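RNA-dependent RNA Polymerase (PDB 6TZ0) catalyses RNA-templated synthesis of RNA from ribonucleoside triphosphates, transcribing and replicating the double-stranded RNA genome of a cytoplasmic polyhedrosis virus. Local coordinates at residues Lys136-Arg141 / Glu745-Ile750; Lys172-Lys177 / Ser201-Phe206; Pro182-Pro187 / Lys191-Asp196. One frame throughout, in Å; residues are numbered along the deposited sequence.

Contact 1 of 3, residues Lys136-Arg141 / Glu745-Ile750; sequences KQRKSR and EDTKDI
Two irregular loops meet here at the protein surface: 136-141, from the N-terminal region and leading from helix 121-134 to helix 145-160; and the loop 745-750, which precedes helix 754-766. Arg138 and Thr747 make the main touch, their side chains crossing at about a right angle. The methyl CG2 of Thr747 comes obliquely to the guanidinium of Arg138, 3.4 Å from NH1, with NH2 of the same group 3.8 Å from that methyl. The arginine chain, bent at chi3 (-67°), turns its guanidinium toward the second loop, while NE forms a salt bridge with Glu185 on strand 183-186. Further along, CD1 of Ile750 lies 3.8 Å from the carbonyl O of Arg141. The ammonium NZ of Lys139 stays 4.1 Å from Glu745 O. No clear hydrogen bond crosses between the loops, which bury about 217 Å² between them. The Arg141 side chain pairs through NH1 with Glu759 of helix 754-766. That helix also packs against Arg141 and Ile750 through Leu763 and Ala756, while strand 191-194 places Ile192 against the side chains of Gln137 and Arg138.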
loop_
_atom_site.group_PDB
_atom_site.type_symbol
_atom_site.label_atom_id
_atom_site.label_comp_id
_atom_site.label_asym_id
_atom_site.label_seq_id
_atom_site.Cartn_x
_atom_site.Cartn_y
_atom_site.Cartn_z
ATOM N N LYS A 136 3.871 -14.784 -18.516
ATOM C CA LYS A 136 3.522 -14.816 -17.099
ATOM C C LYS A 136 4.069 -16.029 -16.361
ATOM O O LYS A 136 4.057 -16.027 -15.127
ATOM C CB LYS A 136 2.002 -14.782 -16.922
ATOM C CG LYS A 136 1.334 -13.504 -17.371
ATOM C CD LYS A 136 1.690 -12.353 -16.463
ATOM C CE LYS A 136 0.868 -11.129 -16.793
ATOM N NZ LYS A 136 1.246 -10.577 -18.115
ATOM N N GLN A 137 4.545 -17.055 -17.062
ATOM C CA GLN A 137 5.009 -18.248 -16.375
ATOM C C GLN A 137 6.486 -18.228 -16.017
ATOM O O GLN A 137 6.886 -18.976 -15.122
ATOM C CB GLN A 137 4.717 -19.504 -17.199
ATOM C CG GLN A 137 3.263 -19.905 -17.205
ATOM C CD GLN A 137 3.035 -21.217 -17.920
ATOM O OE1 GLN A 137 3.961 -21.795 -18.481
ATOM N NE2 GLN A 137 1.800 -21.700 -17.897
ATOM N N ARG A 138 7.316 -17.418 -16.667
ATOM C CA ARG A 138 8.727 -17.412 -16.296
ATOM C C ARG A 138 8.910 -16.569 -15.035
ATOM O O ARG A 138 8.784 -15.341 -15.052
ATOM C CB ARG A 138 9.621 -16.982 -17.461
ATOM C CG ARG A 138 9.378 -15.653 -18.135
ATOM C CD ARG A 138 10.321 -15.508 -19.307
ATOM N NE ARG A 138 11.721 -15.396 -18.916
ATOM C CZ ARG A 138 12.330 -14.242 -18.668
ATOM N NH1 ARG A 138 11.658 -13.110 -18.789
ATOM N NH2 ARG A 138 13.608 -14.219 -18.324
ATOM N N LYS A 139 9.147 -17.255 -13.919
ATOM C CA LYS A 139 9.307 -16.644 -12.600
ATOM C C LYS A 139 10.506 -17.319 -11.952
ATOM O O LYS A 139 10.345 -18.271 -11.191
ATOM C CB LYS A 139 8.059 -16.834 -11.754
ATOM C CG LYS A 139 6.860 -16.080 -12.209
ATOM C CD LYS A 139 5.702 -16.414 -11.328
ATOM C CE LYS A 139 4.490 -15.667 -11.785
ATOM N NZ LYS A 139 4.654 -14.206 -11.544
ATOM N N SER A 140 11.696 -16.819 -12.228
ATOM C CA SER A 140 12.904 -17.428 -11.704
ATOM C C SER A 140 13.695 -16.392 -10.929
ATOM O O SER A 140 13.797 -15.235 -11.346
ATOM C CB SER A 140 13.743 -18.023 -12.820
ATOM O OG SER A 140 14.225 -17.012 -13.678
ATOM N N ARG A 141 14.251 -16.811 -9.800
ATOM C CA ARG A 141 14.897 -15.859 -8.916
ATOM C C ARG A 141 16.365 -15.633 -9.255
ATOM O O ARG A 141 16.834 -14.492 -9.213
ATOM C CB ARG A 141 14.746 -16.314 -7.463
ATOM C CG ARG A 141 15.231 -15.287 -6.455
ATOM C CD ARG A 141 14.955 -15.715 -5.040
ATOM N NE ARG A 141 13.538 -15.708 -4.715
ATOM C CZ ARG A 141 12.886 -14.653 -4.242
ATOM N NH1 ARG A 141 13.520 -13.514 -4.024
ATOM N NH2 ARG A 141 11.596 -14.745 -3.975
ATOM N N GLU A 745 8.365 -12.074 -7.766
ATOM C CA GLU A 745 7.203 -11.298 -8.177
ATOM C C GLU A 745 7.410 -10.697 -9.557
ATOM O O GLU A 745 6.504 -10.720 -10.396
ATOM C CB GLU A 745 6.910 -10.205 -7.149
ATOM C CG GLU A 745 5.724 -9.327 -7.503
ATOM C CD GLU A 745 5.400 -8.304 -6.437
ATOM O OE1 GLU A 745 6.117 -8.257 -5.415
ATOM O OE2 GLU A 745 4.422 -7.548 -6.621
ATOM N N ASP A 746 8.598 -10.170 -9.814
ATOM C CA ASP A 746 8.927 -9.568 -11.093
ATOM C C ASP A 746 10.154 -10.234 -11.699
ATOM O O ASP A 746 11.045 -10.705 -10.988
ATOM C CB ASP A 746 9.158 -8.059 -10.947
ATOM C CG ASP A 746 10.162 -7.718 -9.859
ATOM O OD1 ASP A 746 10.558 -8.616 -9.087
ATOM O OD2 ASP A 746 10.568 -6.541 -9.781
ATOM N N THR A 747 10.186 -10.279 -13.026
ATOM C CA THR A 747 11.377 -10.721 -13.734
ATOM C C THR A 747 12.397 -9.596 -13.700
ATOM O O THR A 747 12.091 -8.463 -14.084
ATOM C CB THR A 747 11.052 -11.111 -15.171
ATOM O OG1 THR A 747 10.114 -12.193 -15.176
ATOM C CG2 THR A 747 12.314 -11.544 -15.890
ATOM N N LYS A 748 13.602 -9.901 -13.233
ATOM C CA LYS A 748 14.633 -8.889 -13.081
ATOM C C LYS A 748 15.993 -9.542 -13.248
ATOM O O LYS A 748 16.252 -10.590 -12.650
ATOM C CB LYS A 748 14.529 -8.214 -11.710
ATOM C CG LYS A 748 15.471 -7.045 -11.512
ATOM C CD LYS A 748 15.375 -6.496 -10.097
ATOM C CE LYS A 748 14.091 -5.706 -9.898
ATOM N NZ LYS A 748 14.035 -5.050 -8.561
ATOM N N ASP A 749 16.847 -8.933 -14.066
ATOM C CA ASP A 749 18.237 -9.351 -14.118
ATOM C C ASP A 749 18.951 -8.982 -12.821
ATOM O O ASP A 749 18.555 -8.064 -12.100
ATOM C CB ASP A 749 18.948 -8.735 -15.326
ATOM C CG ASP A 749 18.840 -7.213 -15.373
ATOM O OD1 ASP A 749 18.089 -6.620 -14.570
ATOM O OD2 ASP A 749 19.520 -6.603 -16.224
ATOM N N ILE A 750 20.020 -9.715 -12.524
ATOM C CA ILE A 750 20.715 -9.542 -11.255
ATOM C C ILE A 750 21.866 -8.561 -11.425
ATOM O O ILE A 750 21.915 -7.521 -10.759
ATOM C CB ILE A 750 21.208 -10.890 -10.691
ATOM C CG1 ILE A 750 20.029 -11.758 -10.226
ATOM C CG2 ILE A 750 22.176 -10.660 -9.544
ATOM C CD1 ILE A 750 19.486 -12.734 -11.261
#

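Contact 2 of 3, residues Lys172-Lys177 / Ser201-Phe206; sequences KLLFHK and SILPTF
Phe175 points its ring, rim first, toward Leu203 and Phe206 of the turn at 202-206, and the contact is organised round that ring. With CG beside the backbone N (chi1 -53°), the ring swings from the last turn of helix 166-175 toward 201-206. Its CD1 and CE1 both lie 3.6 Å from CD1 of Leu203, which approaches obliquely. The carbonyl O of Leu203 sits in the ring plane at the edge, 3.6 Å from CE1. At the far end CZ abuts the start of helix 206-218, 3.8 Å from CB of Phe206 and slightly nearer its carbonyl carbon. The Phe175 and Phe206 side chains cross at about a right angle, and Phe206 leads its own ring away to meet Tyr242. On one face the Phe175 ring carries CB of its neighbour Leu174, whose carbonyl O is 3.9 Å from CD1 of Leu203. Within the turn, Ile202 O accepts hydrogen bonds from both the backbone N and OG1 of Thr205, the latter at 2.6 Å and in the carbonyl plane, which probably steadies the turn that carries Leu203. Val207 and Cys210 of helix 206-218 also pack on Phe175. All four touching residues are buried and no hydrogen bond spans the segments, so the helix end and the turn are joined mainly by apolar packing, with two backbone carbonyl oxygens against carbon atoms.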
loop_
_atom_site.group_PDB
_atom_site.type_symbol
_atom_site.label_atom_id
_atom_site.label_comp_id
_atom_site.label_asym_id
_atom_site.label_seq_id
_atom_site.Cartn_x
_atom_site.Cartn_y
_atom_site.Cartn_z
ATOM N N LYS A 172 12.028 -37.144 -15.153
ATOM C CA LYS A 172 12.180 -37.817 -16.440
ATOM C C LYS A 172 10.832 -38.053 -17.117
ATOM O O LYS A 172 10.714 -37.898 -18.335
ATOM C CB LYS A 172 12.934 -39.132 -16.260
ATOM C CG LYS A 172 13.314 -39.794 -17.570
ATOM C CD LYS A 172 13.986 -41.133 -17.359
ATOM C CE LYS A 172 15.406 -40.967 -16.870
ATOM N NZ LYS A 172 16.109 -42.278 -16.804
ATOM N N LEU A 173 9.798 -38.412 -16.356
ATOM C CA LEU A 173 8.497 -38.634 -16.966
ATOM C C LEU A 173 7.791 -37.344 -17.350
ATOM O O LEU A 173 6.877 -37.387 -18.177
ATOM C CB LEU A 173 7.600 -39.436 -16.034
ATOM C CG LEU A 173 7.879 -40.917 -15.833
ATOM C CD1 LEU A 173 6.963 -41.458 -14.757
ATOM C CD2 LEU A 173 7.674 -41.656 -17.136
ATOM N N LEU A 174 8.174 -36.206 -16.779
ATOM C CA LEU A 174 7.522 -34.958 -17.154
ATOM C C LEU A 174 8.301 -34.129 -18.163
ATOM O O LEU A 174 7.687 -33.371 -18.917
ATOM C CB LEU A 174 7.249 -34.100 -15.912
ATOM C CG LEU A 174 6.185 -34.589 -14.926
ATOM C CD1 LEU A 174 6.188 -33.742 -13.673
ATOM C CD2 LEU A 174 4.812 -34.579 -15.567
ATOM N N PHE A 175 9.630 -34.242 -18.219
ATOM C CA PHE A 175 10.404 -33.280 -18.984
ATOM C C PHE A 175 11.360 -33.887 -20.001
ATOM O O PHE A 175 12.070 -33.133 -20.671
ATOM C CB PHE A 175 11.208 -32.377 -18.035
ATOM C CG PHE A 175 10.373 -31.723 -16.983
ATOM C CD1 PHE A 175 9.518 -30.687 -17.302
ATOM C CD2 PHE A 175 10.457 -32.138 -15.664
ATOM C CE1 PHE A 175 8.742 -30.090 -16.330
ATOM C CE2 PHE A 175 9.688 -31.543 -14.688
ATOM C CZ PHE A 175 8.831 -30.517 -15.022
ATOM N N HIS A 176 11.417 -35.210 -20.140
ATOM C CA HIS A 176 12.305 -35.824 -21.128
ATOM C C HIS A 176 11.498 -36.073 -22.392
ATOM O O HIS A 176 10.817 -37.087 -22.536
ATOM C CB HIS A 176 12.928 -37.104 -20.594
ATOM C CG HIS A 176 13.931 -37.717 -21.517
ATOM N ND1 HIS A 176 15.149 -37.133 -21.785
ATOM C CD2 HIS A 176 13.908 -38.873 -22.220
ATOM C CE1 HIS A 176 15.829 -37.896 -22.621
ATOM N NE2 HIS A 176 15.099 -38.959 -22.900
ATOM N N LYS A 177 11.565 -35.119 -23.318
ATOM C CA LYS A 177 10.876 -35.193 -24.604
ATOM C C LYS A 177 11.940 -34.942 -25.669
ATOM O O LYS A 177 12.135 -33.804 -26.102
ATOM C CB LYS A 177 9.734 -34.178 -24.697
ATOM C CG LYS A 177 8.362 -34.653 -24.223
ATOM C CD LYS A 177 8.276 -34.803 -22.714
ATOM C CE LYS A 177 6.975 -35.440 -22.291
ATOM N NZ LYS A 177 5.812 -34.621 -22.706
ATOM N N SER A 201 0.496 -26.945 -21.504
ATOM C CA SER A 201 0.665 -25.504 -21.352
ATOM C C SER A 201 1.155 -25.136 -19.958
ATOM O O SER A 201 1.978 -24.229 -19.802
ATOM C CB SER A 201 -0.652 -24.803 -21.656
ATOM O OG SER A 201 -1.646 -25.219 -20.741
ATOM N N ILE A 202 0.662 -25.834 -18.929
ATOM C CA ILE A 202 1.052 -25.558 -17.546
ATOM C C ILE A 202 2.362 -26.238 -17.178
ATOM O O ILE A 202 2.854 -26.083 -16.054
ATOM C CB ILE A 202 -0.142 -25.976 -16.662
ATOM C CG1 ILE A 202 -0.097 -25.320 -15.277
ATOM C CG2 ILE A 202 -0.187 -27.487 -16.541
ATOM C CD1 ILE A 202 -0.108 -23.814 -15.302
ATOM N N LEU A 203 2.965 -26.952 -18.120
ATOM C CA LEU A 203 4.160 -27.741 -17.840
ATOM C C LEU A 203 5.417 -26.949 -17.447
ATOM O O LEU A 203 6.223 -27.503 -16.681
ATOM C CB LEU A 203 4.398 -28.652 -19.053
ATOM C CG LEU A 203 5.266 -29.911 -19.040
ATOM C CD1 LEU A 203 6.713 -29.622 -19.300
ATOM C CD2 LEU A 203 5.098 -30.646 -17.724
ATOM N N PRO A 204 5.669 -25.703 -17.899
ATOM C CA PRO A 204 6.839 -24.988 -17.341
ATOM C C PRO A 204 6.730 -24.544 -15.887
ATOM O O PRO A 204 7.723 -24.053 -15.341
ATOM C CB PRO A 204 6.989 -23.785 -18.279
ATOM C CG PRO A 204 6.461 -24.242 -19.530
ATOM C CD PRO A 204 5.300 -25.101 -19.197
ATOM N N THR A 205 5.572 -24.676 -15.238
ATOM C CA THR A 205 5.508 -24.358 -13.814
ATOM C C THR A 205 5.931 -25.549 -12.965
ATOM O O THR A 205 6.253 -25.402 -11.778
ATOM C CB THR A 205 4.101 -23.910 -13.429
ATOM O OG1 THR A 205 3.174 -24.962 -13.710
ATOM C CG2 THR A 205 3.708 -22.675 -14.208
ATOM N N PHE A 206 5.951 -26.741 -13.554
ATOM C CA PHE A 206 6.282 -27.920 -12.770
ATOM C C PHE A 206 7.766 -28.077 -12.537
ATOM O O PHE A 206 8.152 -28.849 -11.659
ATOM C CB PHE A 206 5.710 -29.160 -13.419
ATOM C CG PHE A 206 4.264 -29.270 -13.220
ATOM C CD1 PHE A 206 3.770 -29.727 -12.012
ATOM C CD2 PHE A 206 3.389 -28.857 -14.194
ATOM C CE1 PHE A 206 2.431 -29.799 -11.798
ATOM C CE2 PHE A 206 2.047 -28.931 -13.985
ATOM C CZ PHE A 206 1.575 -29.401 -12.784
#

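Contact 3 of 3, residues Pro182-Pro187 / Lys191-Asp196; sequences PFYESP and KIIFND
Tyr184 and Ile193 form a hydrogen-bonded pair in the antiparallel hairpin of strands 183-186 and 191-194, and both Tyr184 and Asn195 belong to an ATP-binding site; no ATP is bound to this chain in the model. From CB, which stands on the sheet face shared with Ile193, the tyrosine takes the cramped torsion between backbone N and carbonyl carbon (chi1 65°), and the ring folds back over the neighbouring strand. CG passes 4.1 Å from Ile193 O. Along one side of the ring CD1 meets Asn195 ND2 at 3.4 Å, and CE1 meets Asn195 OD1 equally closely; the amide lies at the ring edge, its plane turned 33° from that of the ring. CE2, on the other side, and CZ run over Ile193, whose CB sits above the ring face in a CH-pi contact, 4.0 Å from the centroid. At the tip, Tyr184 OH comes 3.6 Å from Ile193 CG2. The isoleucine extends CD1 onward to Ser186 OG.

The backbones beneath are tied by Tyr184 N to Ile193 O at 2.8 Å and a weak bond in return, while Ser186 N to Lys191 O, at 3.3 Å, is longer and loose. Just before 183-186 and after 191-194, Pro182 O accepts hydrogen bonds from two backbone amides on the same face of its carbonyl plane: Asp196 N at 3.1 Å, almost straight (173°), and Asn195 N, more bent. On the other sheet face Phe183 CB touches Ile192 CG2 and Phe194 CD1.

Arg37 reaches the vicinity of Tyr184, about 7 Å between side chains, as a further residue of the ATP site. Beneath the opposite face, the Phe183 ring meets Trp146 of helix 145-160, and Phe194 stands nearly perpendicular to His134 of helix 121-134, whose backbone hydrogen-bonds with Ile192.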
loop_
_atom_site.group_PDB
_atom_site.type_symbol
_atom_site.label_atom_id
_atom_site.label_comp_id
_atom_site.label_asym_id
_atom_site.label_seq_id
_atom_site.Cartn_x
_atom_site.Cartn_y
_atom_site.Cartn_z
ATOM N N PRO A 182 12.218 -29.444 -23.483
ATOM C CA PRO A 182 10.970 -29.167 -24.220
ATOM C C PRO A 182 10.678 -27.691 -24.414
ATOM O O PRO A 182 9.824 -27.350 -25.241
ATOM C CB PRO A 182 9.893 -29.820 -23.345
ATOM C CG PRO A 182 10.620 -30.809 -22.519
ATOM C CD PRO A 182 11.956 -30.206 -22.253
ATOM N N PHE A 183 11.356 -26.816 -23.685
ATOM C CA PHE A 183 11.173 -25.379 -23.781
ATOM C C PHE A 183 12.424 -24.719 -23.225
ATOM O O PHE A 183 13.289 -25.380 -22.647
ATOM C CB PHE A 183 9.908 -24.919 -23.038
ATOM C CG PHE A 183 9.816 -25.424 -21.624
ATOM C CD1 PHE A 183 10.413 -24.743 -20.578
ATOM C CD2 PHE A 183 9.127 -26.589 -21.344
ATOM C CE1 PHE A 183 10.337 -25.219 -19.296
ATOM C CE2 PHE A 183 9.050 -27.064 -20.058
ATOM C CZ PHE A 183 9.657 -26.380 -19.036
ATOM N N TYR A 184 12.500 -23.406 -23.394
ATOM C CA TYR A 184 13.568 -22.611 -22.804
ATOM C C TYR A 184 13.091 -21.171 -22.743
ATOM O O TYR A 184 12.094 -20.801 -23.365
ATOM C CB TYR A 184 14.878 -22.736 -23.593
ATOM C CG TYR A 184 14.839 -22.183 -25.000
ATOM C CD1 TYR A 184 14.352 -22.945 -26.056
ATOM C CD2 TYR A 184 15.336 -20.918 -25.279
ATOM C CE1 TYR A 184 14.323 -22.451 -27.335
ATOM C CE2 TYR A 184 15.313 -20.413 -26.558
ATOM C CZ TYR A 184 14.807 -21.184 -27.582
ATOM O OH TYR A 184 14.787 -20.684 -28.862
ATOM N N GLU A 185 13.816 -20.358 -21.992
ATOM C CA GLU A 185 13.522 -18.941 -21.898
ATOM C C GLU A 185 14.699 -18.135 -22.424
ATOM O O GLU A 185 15.846 -18.587 -22.395
ATOM C CB GLU A 185 13.198 -18.529 -20.458
ATOM C CG GLU A 185 14.326 -18.718 -19.467
ATOM C CD GLU A 185 13.919 -18.331 -18.062
ATOM O OE1 GLU A 185 12.760 -17.912 -17.883
ATOM O OE2 GLU A 185 14.747 -18.448 -17.135
ATOM N N SER A 186 14.397 -16.941 -22.918
ATOM C CA SER A 186 15.413 -16.031 -23.406
ATOM C C SER A 186 15.194 -14.675 -22.749
ATOM O O SER A 186 14.072 -14.145 -22.785
ATOM C CB SER A 186 15.347 -15.889 -24.921
ATOM O OG SER A 186 14.156 -15.226 -25.280
ATOM N N PRO A 187 16.223 -14.084 -22.142
ATOM C CA PRO A 187 16.075 -12.717 -21.627
ATOM C C PRO A 187 16.037 -11.664 -22.718
ATOM O O PRO A 187 15.633 -10.527 -22.441
ATOM C CB PRO A 187 17.304 -12.548 -20.727
ATOM C CG PRO A 187 18.303 -13.497 -21.284
ATOM C CD PRO A 187 17.527 -14.673 -21.794
ATOM N N LYS A 191 10.428 -14.197 -22.820
ATOM C CA LYS A 191 9.339 -15.155 -22.893
ATOM C C LYS A 191 9.918 -16.559 -22.909
ATOM O O LYS A 191 11.122 -16.755 -23.082
ATOM C CB LYS A 191 8.456 -14.910 -24.119
ATOM C CG LYS A 191 9.128 -15.131 -25.451
ATOM C CD LYS A 191 8.193 -14.704 -26.563
ATOM C CE LYS A 191 6.998 -15.630 -26.644
ATOM N NZ LYS A 191 6.087 -15.278 -27.753
ATOM N N ILE A 192 9.040 -17.532 -22.702
ATOM C CA ILE A 192 9.407 -18.942 -22.733
ATOM C C ILE A 192 9.158 -19.450 -24.146
ATOM O O ILE A 192 8.013 -19.531 -24.588
ATOM C CB ILE A 192 8.602 -19.753 -21.715
ATOM C CG1 ILE A 192 8.875 -19.258 -20.300
ATOM C CG2 ILE A 192 8.928 -21.223 -21.839
ATOM C CD1 ILE A 192 7.903 -19.800 -19.291
ATOM N N ILE A 193 10.224 -19.798 -24.852
ATOM C CA ILE A 193 10.093 -20.367 -26.187
ATOM C C ILE A 193 9.946 -21.877 -26.062
ATOM O O ILE A 193 10.769 -22.541 -25.423
ATOM C CB ILE A 193 11.299 -19.994 -27.068
ATOM C CG1 ILE A 193 11.356 -18.486 -27.336
ATOM C CG2 ILE A 193 11.256 -20.748 -28.380
ATOM C CD1 ILE A 193 12.288 -17.713 -26.428
ATOM N N PHE A 194 8.886 -22.420 -26.655
ATOM C CA PHE A 194 8.661 -23.859 -26.689
ATOM C C PHE A 194 9.401 -24.477 -27.867
ATOM O O PHE A 194 9.370 -23.938 -28.977
ATOM C CB PHE A 194 7.170 -24.166 -26.796
ATOM C CG PHE A 194 6.394 -23.849 -25.556
ATOM C CD1 PHE A 194 6.252 -24.787 -24.549
ATOM C CD2 PHE A 194 5.827 -22.599 -25.387
ATOM C CE1 PHE A 194 5.539 -24.488 -23.403
ATOM C CE2 PHE A 194 5.121 -22.292 -24.247
ATOM C CZ PHE A 194 4.975 -23.238 -23.256
ATOM N N ASN A 195 10.066 -25.603 -27.622
ATOM C CA ASN A 195 10.624 -26.400 -28.707
ATOM C C ASN A 195 9.682 -27.516 -29.132
ATOM O O ASN A 195 9.485 -27.737 -30.330
ATOM C CB ASN A 195 11.971 -26.994 -28.303
ATOM C CG ASN A 195 13.069 -25.965 -28.259
ATOM O OD1 ASN A 195 13.150 -25.090 -29.116
ATOM N ND2 ASN A 195 13.934 -26.069 -27.258
ATOM N N ASP A 196 9.100 -28.225 -28.171
ATOM C CA ASP A 196 8.122 -29.274 -28.432
ATOM C C ASP A 196 6.730 -28.678 -28.275
ATOM O O ASP A 196 6.330 -28.309 -27.169
ATOM C CB ASP A 196 8.319 -30.448 -27.479
ATOM C CG ASP A 196 9.598 -31.204 -27.747
ATOM O OD1 ASP A 196 9.992 -31.320 -28.927
ATOM O OD2 ASP A 196 10.229 -31.663 -26.775
#

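Going from the N terminus, the chain reaches 136-141 first, then helix 166-175, the hairpin 183-186/191-194 and the turn at 201-206, and reaches 745-750 some 540 residues later. Contact 3 closes the shortest loop, the short connection 187-190. Contact 2 encloses it by bringing the end of helix 166-175 to the start of helix 206-218, and contact 1 encloses both, joining the N-terminal region to the loop before helix 754-766. They also touch in space: Gln137 NE2 probably hydrogen-bonds Ser201 O between contacts 1 and 2, while Leu203 and Pro204 of contact 2 pack on the Phe183 ring of contact 3.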